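Side-chain contacts in CIR protein (Plasmodium chabaudi chabaudi, PDB 6ZYV), which is of unknown function but belongs to the Plasmodium-interspersed repeat (PIR) family of variant antigens, probably associated with infected red blood cells: residues A[61-66]-A[116-121]; A[50-53]-A[57-60]; A[90-95]-A[141-146]; A[25-30]-A[96-101]; A[68-73]-A[85-90]. The protein carries 5 engineered substitutions. One frame throughout, in Å; residues are numbered along the deposited sequence.

Contact 1 of 5, residues A[61-66]-A[116-121]; sequences AGFIWL and NHIETN
Ala61 and Asn121 bring their CA atoms to 7.8 Å where helix 55-71 passes the type I turn that runs from Ile118 to Asn121. Two side-chain pairs bridge this gap. Phe63 holds CG anti to its backbone N (chi1 177°), a torsion that swings the ring toward the turn and presents one face to Ile118. The CD1 methyl of Ile118 lies over that face, 4.1 Å from the ring centroid and 27° off the normal, a CH-pi contact. Its CG2 methyl touches the ring obliquely, 3.9 Å from Phe63 CE2, and the two side chains cross at about a right angle. A branched isoleucine suits the spot because its two branches can both touch one ring, CD1 over the face and CG2 obliquely.

Beside this pair, Ile64 CD1 abuts the amide of Asn121, 3.5 Å from ND2 and 3.7 Å from CB. That amide is buried but well supplied with partners: ND2 bonds to Tyr41 O and Ser60 OG, while OD1 bonds to Asn123 ND2. Asparagine also fits as the N-cap of the next helix, since its short side chain can fold back onto a backbone N there. Around the contact, Tyr114 meets the Phe63 ring nearly at right angles, helix 81-101 adds Ala91 and Trp94 against Phe63 and Leu95 against Ile118, and helix 122-127 covers Ile64 and Ile118 with Tyr124.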
# COMPACT_ATOMS: atom_id res chain seq x y z
N ALA A 61 9.61 -9.72 6.03
CA ALA A 61 10.31 -8.67 6.76
C ALA A 61 9.96 -7.28 6.22
O ALA A 61 9.83 -6.35 6.99
CB ALA A 61 11.81 -8.92 6.67
N GLY A 62 9.80 -7.17 4.90
CA GLY A 62 9.42 -5.92 4.23
C GLY A 62 8.02 -5.47 4.57
O GLY A 62 7.76 -4.28 4.72
N PHE A 63 7.11 -6.43 4.73
CA PHE A 63 5.73 -6.18 5.10
C PHE A 63 5.65 -5.67 6.54
O PHE A 63 4.90 -4.73 6.82
CB PHE A 63 4.89 -7.46 4.92
CG PHE A 63 3.45 -7.32 5.35
CD1 PHE A 63 2.51 -6.75 4.51
CD2 PHE A 63 3.05 -7.74 6.60
CE1 PHE A 63 1.18 -6.61 4.91
CE2 PHE A 63 1.73 -7.61 7.01
CZ PHE A 63 0.81 -7.03 6.16
N ILE A 64 6.40 -6.29 7.46
CA ILE A 64 6.44 -5.89 8.87
C ILE A 64 7.09 -4.51 8.99
O ILE A 64 6.56 -3.65 9.69
CB ILE A 64 7.14 -6.95 9.72
CG1 ILE A 64 6.30 -8.24 9.72
CG2 ILE A 64 7.42 -6.46 11.14
CD1 ILE A 64 7.08 -9.42 10.19
N TRP A 65 8.16 -4.26 8.23
CA TRP A 65 8.78 -2.94 8.19
C TRP A 65 7.74 -1.86 7.77
O TRP A 65 7.66 -0.83 8.43
CB TRP A 65 10.00 -2.94 7.25
CG TRP A 65 10.71 -1.62 7.22
CD1 TRP A 65 11.72 -1.20 8.04
CD2 TRP A 65 10.47 -0.55 6.31
NE1 TRP A 65 12.11 0.07 7.70
CE2 TRP A 65 11.34 0.51 6.65
CE3 TRP A 65 9.58 -0.36 5.24
CZ2 TRP A 65 11.38 1.70 5.94
CZ3 TRP A 65 9.59 0.84 4.57
CH2 TRP A 65 10.50 1.84 4.90
N LEU A 66 6.90 -2.14 6.75
CA LEU A 66 5.84 -1.25 6.29
C LEU A 66 4.87 -0.93 7.38
O LEU A 66 4.59 0.24 7.58
CB LEU A 66 5.01 -1.85 5.12
CG LEU A 66 5.38 -1.49 3.69
CD1 LEU A 66 4.21 -1.87 2.75
CD2 LEU A 66 5.80 -0.01 3.55
N ASN A 116 1.40 -18.48 7.05
CA ASN A 116 2.64 -19.25 7.03
C ASN A 116 3.93 -18.45 6.96
O ASN A 116 4.98 -19.05 7.19
CB ASN A 116 2.63 -20.27 5.90
CG ASN A 116 1.58 -21.33 6.05
OD1 ASN A 116 0.89 -21.68 5.09
ND2 ASN A 116 1.42 -21.86 7.25
N HIS A 117 3.90 -17.16 6.62
CA HIS A 117 5.13 -16.38 6.51
C HIS A 117 5.13 -15.08 7.28
O HIS A 117 6.22 -14.59 7.59
CB HIS A 117 5.50 -16.11 5.05
CG HIS A 117 5.77 -17.34 4.27
ND1 HIS A 117 6.96 -18.05 4.41
CD2 HIS A 117 4.97 -18.00 3.41
CE1 HIS A 117 6.84 -19.11 3.61
NE2 HIS A 117 5.67 -19.11 2.98
N ILE A 118 3.96 -14.52 7.59
CA ILE A 118 3.92 -13.25 8.33
C ILE A 118 3.66 -13.51 9.80
O ILE A 118 4.44 -13.08 10.64
CB ILE A 118 2.96 -12.23 7.69
CG1 ILE A 118 3.54 -11.75 6.36
CG2 ILE A 118 2.67 -11.06 8.63
CD1 ILE A 118 2.61 -11.26 5.50
N GLU A 119 2.59 -14.25 10.10
CA GLU A 119 2.29 -14.61 11.48
C GLU A 119 3.39 -15.53 12.08
O GLU A 119 3.59 -15.55 13.28
CB GLU A 119 0.90 -15.23 11.58
CG GLU A 119 -0.16 -14.22 11.21
CD GLU A 119 -1.60 -14.68 11.40
OE1 GLU A 119 -2.47 -13.81 11.62
OE2 GLU A 119 -1.84 -15.91 11.32
N THR A 120 4.17 -16.18 11.21
CA THR A 120 5.26 -17.09 11.47
C THR A 120 6.57 -16.32 11.81
O THR A 120 7.44 -16.87 12.49
CB THR A 120 5.28 -18.02 10.27
OG1 THR A 120 4.51 -19.19 10.60
CG2 THR A 120 6.64 -18.37 9.78
N ASN A 121 6.70 -15.07 11.37
CA ASN A 121 7.84 -14.22 11.67
C ASN A 121 7.70 -13.74 13.12
O ASN A 121 6.69 -13.14 13.49
CB ASN A 121 7.86 -13.03 10.74
CG ASN A 121 9.16 -12.31 10.70
OD1 ASN A 121 9.85 -12.13 11.72
ND2 ASN A 121 9.53 -11.88 9.52

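Contact 2 of 5, residues A[50-53]-A[57-60]; sequences GQCE and DKIS
Cys52 meets the first turns of helix 55-71 through both its side chain and its backbone. Its SG sits 3.6 Å from Asp57 O, a van der Waals approach to the helix backbone, while its CB lies 3.8 Å from Lys58 CG. Lys58 then runs extended alongside the loop, so that CE comes to 3.4 Å from Cys52 O, and it bends at chi4 (139°) to turn NZ in the direction of Glu53 O, still 3.9 Å away. A long aliphatic stem suits this place, covering the cysteine while carrying its charge outward.

The polar link between the segments is made by a water. It accepts from Cys52 N and donates to Asp57 OD2, lying 3.0 Å from both Cys52 N and Asp57 OD2. An acid near the start of a helix is a reasonable choice, as its negative charge would probably interact well with the amino-terminal end of the helix dipole.

What positions Cys52 is its disulfide to Cys42, which ties this loop to an earlier part of the same long connection; Tyr38 packs on both Cys52 and Lys58, and Pro43 touches Asp57. The loop thus covers part of this side of the helix, while the next residue, Ile59, packs on Leu95 and Ile98 of helix 81-101, and Ser60 bonds to His117 O at helix 110-118.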
# COMPACT_ATOMS: atom_id res chain seq x y z
N GLY A 50 17.72 -13.90 12.23
CA GLY A 50 17.51 -14.03 10.79
C GLY A 50 18.29 -13.08 9.92
O GLY A 50 18.54 -11.93 10.28
N GLN A 51 18.67 -13.58 8.73
CA GLN A 51 19.40 -12.82 7.72
C GLN A 51 18.58 -12.58 6.43
O GLN A 51 19.00 -11.79 5.59
CB GLN A 51 20.75 -13.50 7.39
CG GLN A 51 21.80 -13.46 8.52
CD GLN A 51 23.15 -14.02 8.09
OE1 GLN A 51 23.74 -14.89 8.76
NE2 GLN A 51 23.67 -13.53 6.96
N CYS A 52 17.41 -13.25 6.28
CA CYS A 52 16.49 -13.21 5.15
C CYS A 52 17.04 -13.99 3.97
O CYS A 52 17.41 -13.41 2.95
CB CYS A 52 16.09 -11.78 4.75
SG CYS A 52 14.80 -11.03 5.80
N GLU A 53 17.11 -15.32 4.10
CA GLU A 53 17.67 -16.19 3.07
C GLU A 53 16.74 -16.35 1.86
O GLU A 53 17.18 -16.21 0.72
CB GLU A 53 18.01 -17.56 3.67
CG GLU A 53 18.59 -18.56 2.68
CD GLU A 53 18.83 -19.95 3.22
OE1 GLU A 53 18.32 -20.26 4.33
OE2 GLU A 53 19.51 -20.75 2.54
N ASP A 57 11.02 -14.73 3.10
CA ASP A 57 11.58 -14.10 4.30
C ASP A 57 11.71 -12.60 4.07
O ASP A 57 11.39 -11.83 4.96
CB ASP A 57 12.98 -14.68 4.64
CG ASP A 57 12.98 -16.06 5.28
OD1 ASP A 57 11.90 -16.68 5.37
OD2 ASP A 57 14.08 -16.53 5.68
N LYS A 58 12.19 -12.19 2.90
CA LYS A 58 12.38 -10.78 2.55
C LYS A 58 11.03 -10.05 2.45
O LYS A 58 10.92 -8.92 2.91
CB LYS A 58 13.16 -10.65 1.24
CG LYS A 58 14.59 -11.18 1.32
CD LYS A 58 15.27 -11.20 -0.06
CE LYS A 58 16.57 -11.95 -0.02
NZ LYS A 58 16.77 -12.80 -1.23
N ILE A 59 10.02 -10.71 1.83
CA ILE A 59 8.68 -10.13 1.69
C ILE A 59 8.05 -9.98 3.06
O ILE A 59 7.47 -8.95 3.36
CB ILE A 59 7.78 -10.99 0.75
CG1 ILE A 59 8.30 -10.95 -0.68
CG2 ILE A 59 6.33 -10.50 0.78
CD1 ILE A 59 7.76 -12.09 -1.57
N SER A 60 8.18 -11.01 3.91
CA SER A 60 7.65 -11.01 5.25
C SER A 60 8.27 -9.87 6.08
O SER A 60 7.53 -9.10 6.71
CB SER A 60 7.92 -12.36 5.92
OG SER A 60 7.57 -12.37 7.29
O HOH W 1 15.51 -14.96 7.85

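Contact 3 of 5, residues A[90-95]-A[141-146]; sequences YAILWL and DKKIDL
Ile92 packs on Lys143 and Ile144 where two helices, 81-101 and 134-149, meet inside an all-alpha bundle. The closest backbone approach falls at this same place, with the CA atoms of Ile92 and Lys143 6.7 Å apart. The tight part is made by the two ends of Ile92. CD1, at the tip of a CG1 branch lying anti to the carbonyl carbon (chi1 -69°), presses to 3.7 Å from Lys143 CB. CG2 touches the same carbon at 4.1 Å, and it also reaches Ile144 CG1 at 4.2 Å. One beta-branched side chain therefore spans two successive residues of the facing helix, and isoleucine suits the task by offering two separated methyls. Ile144, also buried, extends this apolar patch to Leu110 and Lys111 of helix 110-118.

The looser side belongs to Lys143, which is partly exposed. Only the base of the lysine takes part in the packing with Ile92; its CB starts toward helix 81-101, but the chain bends at chi2 (-61°) and leads away from segment 90-95. The ammonium group is held by a salt bridge to Asp85, about two turns before Ile92 on the same helix. A lysine at such a border can thus be apolar at its root and ionic at its tip. On the way there the chain passes a residue with no side chain to obstruct it: Lys143 CD lies 3.8 Å from Gly89 CA.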
# COMPACT_ATOMS: atom_id res chain seq x y z
N TYR A 90 -3.47 -0.58 3.31
CA TYR A 90 -2.38 -0.17 2.41
C TYR A 90 -1.32 -1.25 2.31
O TYR A 90 -0.87 -1.54 1.21
CB TYR A 90 -1.70 1.12 2.87
CG TYR A 90 -2.55 2.35 2.78
CD1 TYR A 90 -3.26 2.64 1.64
CD2 TYR A 90 -2.56 3.28 3.81
CE1 TYR A 90 -4.03 3.79 1.54
CE2 TYR A 90 -3.33 4.42 3.73
CZ TYR A 90 -4.06 4.67 2.60
OH TYR A 90 -4.75 5.85 2.58
N ALA A 91 -0.93 -1.83 3.45
CA ALA A 91 0.11 -2.85 3.53
C ALA A 91 -0.34 -4.13 2.84
O ALA A 91 0.44 -4.74 2.12
CB ALA A 91 0.46 -3.13 4.99
N ILE A 92 -1.61 -4.53 3.04
CA ILE A 92 -2.15 -5.73 2.42
C ILE A 92 -2.40 -5.54 0.91
O ILE A 92 -2.27 -6.49 0.15
CB ILE A 92 -3.38 -6.23 3.22
CG1 ILE A 92 -2.88 -6.76 4.59
CG2 ILE A 92 -4.19 -7.30 2.47
CD1 ILE A 92 -3.94 -6.98 5.61
N LEU A 93 -2.64 -4.31 0.47
CA LEU A 93 -2.75 -3.98 -0.95
C LEU A 93 -1.37 -4.15 -1.58
O LEU A 93 -1.25 -4.75 -2.64
CB LEU A 93 -3.26 -2.53 -1.14
CG LEU A 93 -3.33 -2.04 -2.59
CD1 LEU A 93 -4.32 -2.91 -3.40
CD2 LEU A 93 -3.70 -0.52 -2.65
N TRP A 94 -0.30 -3.66 -0.91
CA TRP A 94 1.07 -3.81 -1.39
C TRP A 94 1.43 -5.29 -1.44
O TRP A 94 2.02 -5.75 -2.42
CB TRP A 94 2.06 -3.04 -0.49
CG TRP A 94 3.50 -3.29 -0.83
CD1 TRP A 94 4.22 -2.73 -1.86
CD2 TRP A 94 4.39 -4.23 -0.18
NE1 TRP A 94 5.51 -3.22 -1.84
CE2 TRP A 94 5.64 -4.14 -0.82
CE3 TRP A 94 4.27 -5.10 0.92
CZ2 TRP A 94 6.75 -4.91 -0.40
CZ3 TRP A 94 5.35 -5.87 1.31
CH2 TRP A 94 6.58 -5.78 0.65
N LEU A 95 1.07 -6.04 -0.39
CA LEU A 95 1.34 -7.46 -0.30
C LEU A 95 0.67 -8.22 -1.46
O LEU A 95 1.31 -9.09 -2.05
CB LEU A 95 0.93 -8.00 1.07
CG LEU A 95 1.28 -9.47 1.34
CD1 LEU A 95 2.77 -9.73 1.17
CD2 LEU A 95 0.78 -9.91 2.73
N ASP A 141 -8.02 -10.03 8.32
CA ASP A 141 -8.84 -11.00 7.61
C ASP A 141 -9.81 -10.33 6.62
O ASP A 141 -10.01 -10.87 5.53
CB ASP A 141 -9.63 -11.87 8.59
CG ASP A 141 -8.83 -13.01 9.17
OD1 ASP A 141 -7.83 -13.43 8.52
OD2 ASP A 141 -9.21 -13.48 10.28
N LYS A 142 -10.41 -9.19 7.02
CA LYS A 142 -11.33 -8.47 6.16
C LYS A 142 -10.58 -7.92 4.97
O LYS A 142 -11.09 -8.02 3.87
CB LYS A 142 -12.01 -7.31 6.91
CG LYS A 142 -13.52 -7.23 6.70
CD LYS A 142 -14.06 -7.22 5.26
CE LYS A 142 -15.45 -7.84 5.27
NZ LYS A 142 -16.14 -7.93 3.94
N LYS A 143 -9.38 -7.36 5.17
CA LYS A 143 -8.57 -6.82 4.09
C LYS A 143 -8.15 -7.91 3.12
O LYS A 143 -8.23 -7.70 1.91
CB LYS A 143 -7.38 -5.99 4.61
CG LYS A 143 -7.76 -4.80 5.49
CD LYS A 143 -8.65 -3.77 4.77
CE LYS A 143 -9.06 -2.58 5.64
NZ LYS A 143 -9.74 -1.48 4.86
N ILE A 144 -7.78 -9.11 3.63
CA ILE A 144 -7.41 -10.25 2.78
C ILE A 144 -8.63 -10.71 1.95
O ILE A 144 -8.52 -10.94 0.75
CB ILE A 144 -6.80 -11.40 3.63
CG1 ILE A 144 -5.40 -11.04 4.08
CG2 ILE A 144 -6.81 -12.76 2.90
CD1 ILE A 144 -4.87 -11.97 5.18
N ASP A 145 -9.79 -10.77 2.59
CA ASP A 145 -11.03 -11.16 1.92
C ASP A 145 -11.42 -10.14 0.85
O ASP A 145 -11.86 -10.52 -0.23
CB ASP A 145 -12.15 -11.36 2.94
CG ASP A 145 -13.34 -12.10 2.38
OD1 ASP A 145 -13.13 -13.10 1.65
OD2 ASP A 145 -14.49 -11.68 2.66
N LEU A 146 -11.19 -8.84 1.11
CA LEU A 146 -11.43 -7.78 0.16
C LEU A 146 -10.51 -7.92 -1.04
O LEU A 146 -10.97 -7.70 -2.15
CB LEU A 146 -11.24 -6.42 0.81
CG LEU A 146 -12.43 -5.91 1.59
CD1 LEU A 146 -12.05 -4.67 2.38
CD2 LEU A 146 -13.67 -5.70 0.66

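Contact 4 of 5, residues A[25-30]-A[96-101]; sequences DTIYTG and SYILNQ
Ile27 plugs the long loop between helices 8-20 and 55-71 onto the last turns of helix 81-101, a loop-on-helix contact at one end of the all-alpha fold. Its CB bond points toward the helix, and the CA atoms of Ile27 and Gln101 are 6.7 Å apart. From CB the longer branch leaves anti to the carbonyl carbon (chi1 -60°), and its first atom, CG1, lies 3.8 Å from Gln101 CB. The chain continues extended to CD1, the atom that does most of the touching. This methyl rests 3.7 Å from Gln101 CB, meets Ile98 O at the same separation, and has Ile98 CG2 at 3.9 Å. It thus settles between two residues about one helical turn apart, touching backbone as well as side chains. A slim, purely apolar end fits such a place, and Ile27 is buried although the loop around it is largely exposed.

Gln101 lends its aliphatic base to this packing, crossing Ile27 at about a right angle; glutamine suits an exposed helix end because its CB can pack while its amide lies farther out. Leu22 and Asp19 also pack on Ile98. Farther along, Thr29 divides its two branches: OG1 makes a weak hydrogen bond to Asp20, while the methyl faces helix 81-101. Tyr97, whose ring stacks on Tyr158 of helix 154-174, comes from the opposite direction, leaving Thr29 CG2 3.6 Å from Tyr97 OH.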
# COMPACT_ATOMS: atom_id res chain seq x y z
N ASP A 25 15.03 -11.41 -7.09
CA ASP A 25 15.44 -11.53 -8.49
C ASP A 25 14.30 -11.34 -9.51
O ASP A 25 14.46 -10.58 -10.48
CB ASP A 25 16.17 -12.88 -8.72
CG ASP A 25 15.58 -14.08 -7.97
OD1 ASP A 25 15.63 -14.08 -6.72
OD2 ASP A 25 15.09 -15.02 -8.65
N THR A 26 13.16 -12.01 -9.29
CA THR A 26 12.00 -11.97 -10.17
C THR A 26 11.26 -10.62 -10.13
O THR A 26 10.61 -10.25 -11.11
CB THR A 26 11.07 -13.15 -9.88
OG1 THR A 26 10.51 -12.98 -8.58
CG2 THR A 26 11.80 -14.48 -9.94
N ILE A 27 11.34 -9.91 -9.00
CA ILE A 27 10.70 -8.60 -8.88
C ILE A 27 11.78 -7.53 -8.87
O ILE A 27 12.67 -7.56 -8.01
CB ILE A 27 9.82 -8.47 -7.61
CG1 ILE A 27 8.68 -9.50 -7.59
CG2 ILE A 27 9.30 -7.03 -7.46
CD1 ILE A 27 7.83 -9.45 -6.31
N TYR A 28 11.71 -6.59 -9.82
CA TYR A 28 12.67 -5.51 -9.86
C TYR A 28 12.00 -4.18 -10.12
O TYR A 28 11.44 -3.97 -11.19
CB TYR A 28 13.80 -5.74 -10.87
CG TYR A 28 14.88 -4.68 -10.78
CD1 TYR A 28 14.82 -3.52 -11.54
CD2 TYR A 28 15.96 -4.84 -9.93
CE1 TYR A 28 15.79 -2.54 -11.44
CE2 TYR A 28 16.96 -3.87 -9.83
CZ TYR A 28 16.87 -2.72 -10.59
OH TYR A 28 17.84 -1.76 -10.50
N THR A 29 12.09 -3.28 -9.15
CA THR A 29 11.59 -1.91 -9.30
C THR A 29 12.73 -0.87 -9.13
O THR A 29 12.53 0.30 -9.48
CB THR A 29 10.42 -1.62 -8.35
OG1 THR A 29 10.90 -1.57 -7.01
CG2 THR A 29 9.27 -2.62 -8.50
N GLY A 30 13.88 -1.28 -8.58
CA GLY A 30 15.01 -0.39 -8.36
C GLY A 30 16.11 -0.94 -7.47
O GLY A 30 16.06 -2.11 -7.06
N SER A 96 -0.57 -7.84 -1.81
CA SER A 96 -1.30 -8.45 -2.94
C SER A 96 -0.58 -8.19 -4.24
O SER A 96 -0.47 -9.09 -5.07
CB SER A 96 -2.72 -7.89 -3.02
OG SER A 96 -3.36 -8.13 -1.79
N TYR A 97 -0.08 -6.97 -4.42
CA TYR A 97 0.69 -6.59 -5.59
C TYR A 97 1.96 -7.47 -5.69
O TYR A 97 2.24 -8.00 -6.76
CB TYR A 97 1.01 -5.07 -5.57
CG TYR A 97 2.31 -4.70 -6.25
CD1 TYR A 97 2.40 -4.65 -7.63
CD2 TYR A 97 3.46 -4.46 -5.50
CE1 TYR A 97 3.61 -4.35 -8.25
CE2 TYR A 97 4.67 -4.20 -6.11
CZ TYR A 97 4.75 -4.13 -7.49
OH TYR A 97 5.95 -3.85 -8.11
N ILE A 98 2.71 -7.63 -4.59
CA ILE A 98 3.94 -8.43 -4.56
C ILE A 98 3.65 -9.89 -4.90
O ILE A 98 4.32 -10.47 -5.76
CB ILE A 98 4.64 -8.31 -3.17
CG1 ILE A 98 5.14 -6.88 -2.95
CG2 ILE A 98 5.77 -9.37 -3.00
CD1 ILE A 98 6.18 -6.44 -3.93
N LEU A 99 2.64 -10.48 -4.26
CA LEU A 99 2.29 -11.86 -4.53
C LEU A 99 1.81 -12.05 -5.97
O LEU A 99 2.16 -13.04 -6.59
CB LEU A 99 1.28 -12.39 -3.50
CG LEU A 99 1.78 -12.45 -2.03
CD1 LEU A 99 0.76 -13.15 -1.15
CD2 LEU A 99 3.12 -13.19 -1.90
N ASN A 100 1.10 -11.07 -6.52
CA ASN A 100 0.68 -11.12 -7.92
C ASN A 100 1.91 -11.09 -8.85
O ASN A 100 1.93 -11.81 -9.85
CB ASN A 100 -0.28 -9.96 -8.24
CG ASN A 100 -0.79 -10.02 -9.66
OD1 ASN A 100 -0.42 -9.23 -10.52
ND2 ASN A 100 -1.64 -10.99 -9.93
N GLN A 101 2.96 -10.33 -8.49
CA GLN A 101 4.19 -10.26 -9.28
C GLN A 101 4.96 -11.57 -9.23
O GLN A 101 5.43 -12.05 -10.27
CB GLN A 101 5.11 -9.12 -8.79
CG GLN A 101 4.52 -7.73 -8.92
CD GLN A 101 4.44 -7.25 -10.35
OE1 GLN A 101 3.44 -7.48 -11.05
NE2 GLN A 101 5.49 -6.57 -10.81

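Contact 5 of 5, residues A[68-73]-A[85-90]; sequences VMFEHI and DQYAGY
Phe70 and Tyr87 both carry CG anti to the carbonyl carbon, at chi1 -68° and -65°, and these matching torsions send the two aromatic side chains past each other between helices 55-71 and 81-101. Their bases meet closely, Phe70 CB standing 3.7 Å from Tyr87 CG. The rings themselves are oblique, with centroids 5.8 Å apart and planes at 42°. Each also meets the other's backbone: Phe70 O lies over one face of the tyrosine ring, displaced toward the rim, while Tyr87 O sits at the edge of the phenylalanine ring, 3.6 Å from Phe70 CD2.

Farther along that ring, CE2 touches Tyr90 CB at 3.7 Å. At the other end Ile73 closes over the tip of Tyr87, its CG2 methyl 3.4 Å from Tyr87 OH and Ile73 CD1 approaching Tyr87 CE1 obliquely. Val11 and Tyr10 of helix 8-20 continue the cover over Phe70 and Ile73.

Large flat residues suit this junction because the phenylalanine ring and the tyrosine ring carbons offer broad apolar surface between two helices. The edge contact is probably mildly favourable, since ring hydrogens carry slight positive charge and the carbonyl oxygen negative charge; the carbonyl over the tyrosine face probably gains less, and most of the remaining contact is apolar.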
# COMPACT_ATOMS: atom_id res chain seq x y z
N VAL A 68 5.24 -1.23 10.61
CA VAL A 68 5.91 -0.49 11.67
C VAL A 68 6.02 1.01 11.27
O VAL A 68 5.66 1.89 12.06
CB VAL A 68 7.27 -1.12 12.02
CG1 VAL A 68 8.12 -0.18 12.87
CG2 VAL A 68 7.07 -2.45 12.75
N MET A 69 6.43 1.28 10.03
CA MET A 69 6.54 2.65 9.54
C MET A 69 5.20 3.36 9.47
O MET A 69 5.14 4.52 9.80
CB MET A 69 7.19 2.68 8.15
CG MET A 69 8.63 2.30 8.16
SD MET A 69 9.68 3.37 9.17
CE MET A 69 9.47 4.96 8.32
N PHE A 70 4.14 2.68 9.01
CA PHE A 70 2.82 3.29 8.91
C PHE A 70 2.31 3.67 10.30
O PHE A 70 1.70 4.72 10.45
CB PHE A 70 1.80 2.34 8.23
CG PHE A 70 2.00 2.05 6.76
CD1 PHE A 70 2.92 2.77 6.01
CD2 PHE A 70 1.29 1.03 6.14
CE1 PHE A 70 3.12 2.47 4.67
CE2 PHE A 70 1.46 0.76 4.78
CZ PHE A 70 2.37 1.48 4.06
N GLU A 71 2.53 2.81 11.32
CA GLU A 71 2.09 3.12 12.68
C GLU A 71 2.79 4.42 13.20
O GLU A 71 2.20 5.17 13.97
CB GLU A 71 2.39 1.93 13.61
CG GLU A 71 1.94 2.12 15.05
CD GLU A 71 2.44 1.09 16.05
OE1 GLU A 71 3.53 0.51 15.86
OE2 GLU A 71 1.73 0.88 17.06
N HIS A 72 4.02 4.72 12.73
CA HIS A 72 4.73 5.94 13.13
C HIS A 72 4.01 7.22 12.68
O HIS A 72 4.29 8.28 13.23
CB HIS A 72 6.14 5.99 12.54
CG HIS A 72 7.05 4.91 13.02
ND1 HIS A 72 7.00 4.45 14.32
CD2 HIS A 72 8.04 4.27 12.36
CE1 HIS A 72 7.96 3.55 14.41
NE2 HIS A 72 8.60 3.40 13.25
N ILE A 73 3.13 7.12 11.66
CA ILE A 73 2.35 8.25 11.18
C ILE A 73 1.35 8.70 12.27
O ILE A 73 1.09 9.89 12.40
CB ILE A 73 1.66 7.94 9.82
CG1 ILE A 73 2.68 7.39 8.79
CG2 ILE A 73 0.96 9.20 9.27
CD1 ILE A 73 2.02 6.86 7.46
N ASP A 85 -7.04 0.23 10.58
CA ASP A 85 -7.76 -0.34 9.45
C ASP A 85 -7.20 0.20 8.12
O ASP A 85 -6.90 -0.57 7.22
CB ASP A 85 -9.27 -0.04 9.59
CG ASP A 85 -10.10 -0.59 8.46
OD1 ASP A 85 -10.24 0.11 7.42
OD2 ASP A 85 -10.61 -1.72 8.59
N GLN A 86 -7.01 1.51 8.03
CA GLN A 86 -6.47 2.15 6.85
C GLN A 86 -5.04 1.64 6.54
O GLN A 86 -4.76 1.30 5.40
CB GLN A 86 -6.47 3.67 7.05
CG GLN A 86 -6.39 4.47 5.78
CD GLN A 86 -6.19 5.96 6.02
OE1 GLN A 86 -5.62 6.40 7.02
NE2 GLN A 86 -6.62 6.78 5.07
N TYR A 87 -4.16 1.56 7.56
CA TYR A 87 -2.79 1.13 7.36
C TYR A 87 -2.68 -0.33 7.04
O TYR A 87 -1.85 -0.70 6.20
CB TYR A 87 -1.88 1.54 8.54
CG TYR A 87 -1.79 3.05 8.62
CD1 TYR A 87 -1.60 3.81 7.48
CD2 TYR A 87 -1.94 3.72 9.83
CE1 TYR A 87 -1.60 5.20 7.52
CE2 TYR A 87 -1.94 5.11 9.89
CZ TYR A 87 -1.76 5.85 8.73
OH TYR A 87 -1.72 7.21 8.77
N ALA A 88 -3.53 -1.17 7.65
CA ALA A 88 -3.53 -2.60 7.31
C ALA A 88 -3.95 -2.78 5.84
O ALA A 88 -3.36 -3.58 5.13
CB ALA A 88 -4.48 -3.36 8.22
N GLY A 89 -4.90 -1.97 5.39
CA GLY A 89 -5.36 -2.00 4.02
C GLY A 89 -4.30 -1.62 3.02
O GLY A 89 -4.21 -2.27 1.98
N TYR A 90 -3.47 -0.58 3.31
CA TYR A 90 -2.38 -0.17 2.41
C TYR A 90 -1.32 -1.25 2.31
O TYR A 90 -0.87 -1.54 1.21
CB TYR A 90 -1.70 1.12 2.87
CG TYR A 90 -2.55 2.35 2.78
CD1 TYR A 90 -3.26 2.64 1.64
CD2 TYR A 90 -2.56 3.28 3.81
CE1 TYR A 90 -4.03 3.79 1.54
CE2 TYR A 90 -3.33 4.42 3.73
CZ TYR A 90 -4.06 4.67 2.60
OH TYR A 90 -4.75 5.85 2.58

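In the fold
Helices 55-71 and 81-101 run through the set: contacts 1, 2 and 5 use the first, and contacts 3, 4 and 5 use the second. Contacts 1 and 2 are neighbours, their centres 9 Å apart, joined by a probable hydrogen bond between Ser60 OG and His117 O, 2.6 Å long. Contacts 1 and 3, 13 Å apart between centres, touch where Ile118 CD1 packs 3.6 Å from Leu95 CD2. Contacts 3 and 5 share Tyr90, with centres 12 Å apart. Ile59 links contact 2 to contact 4, its CD1 lying 3.7 Å from Ile98 CG2. Contacts 2 and 5, about 21 Å apart between centres, occupy distant parts of helix 55-71.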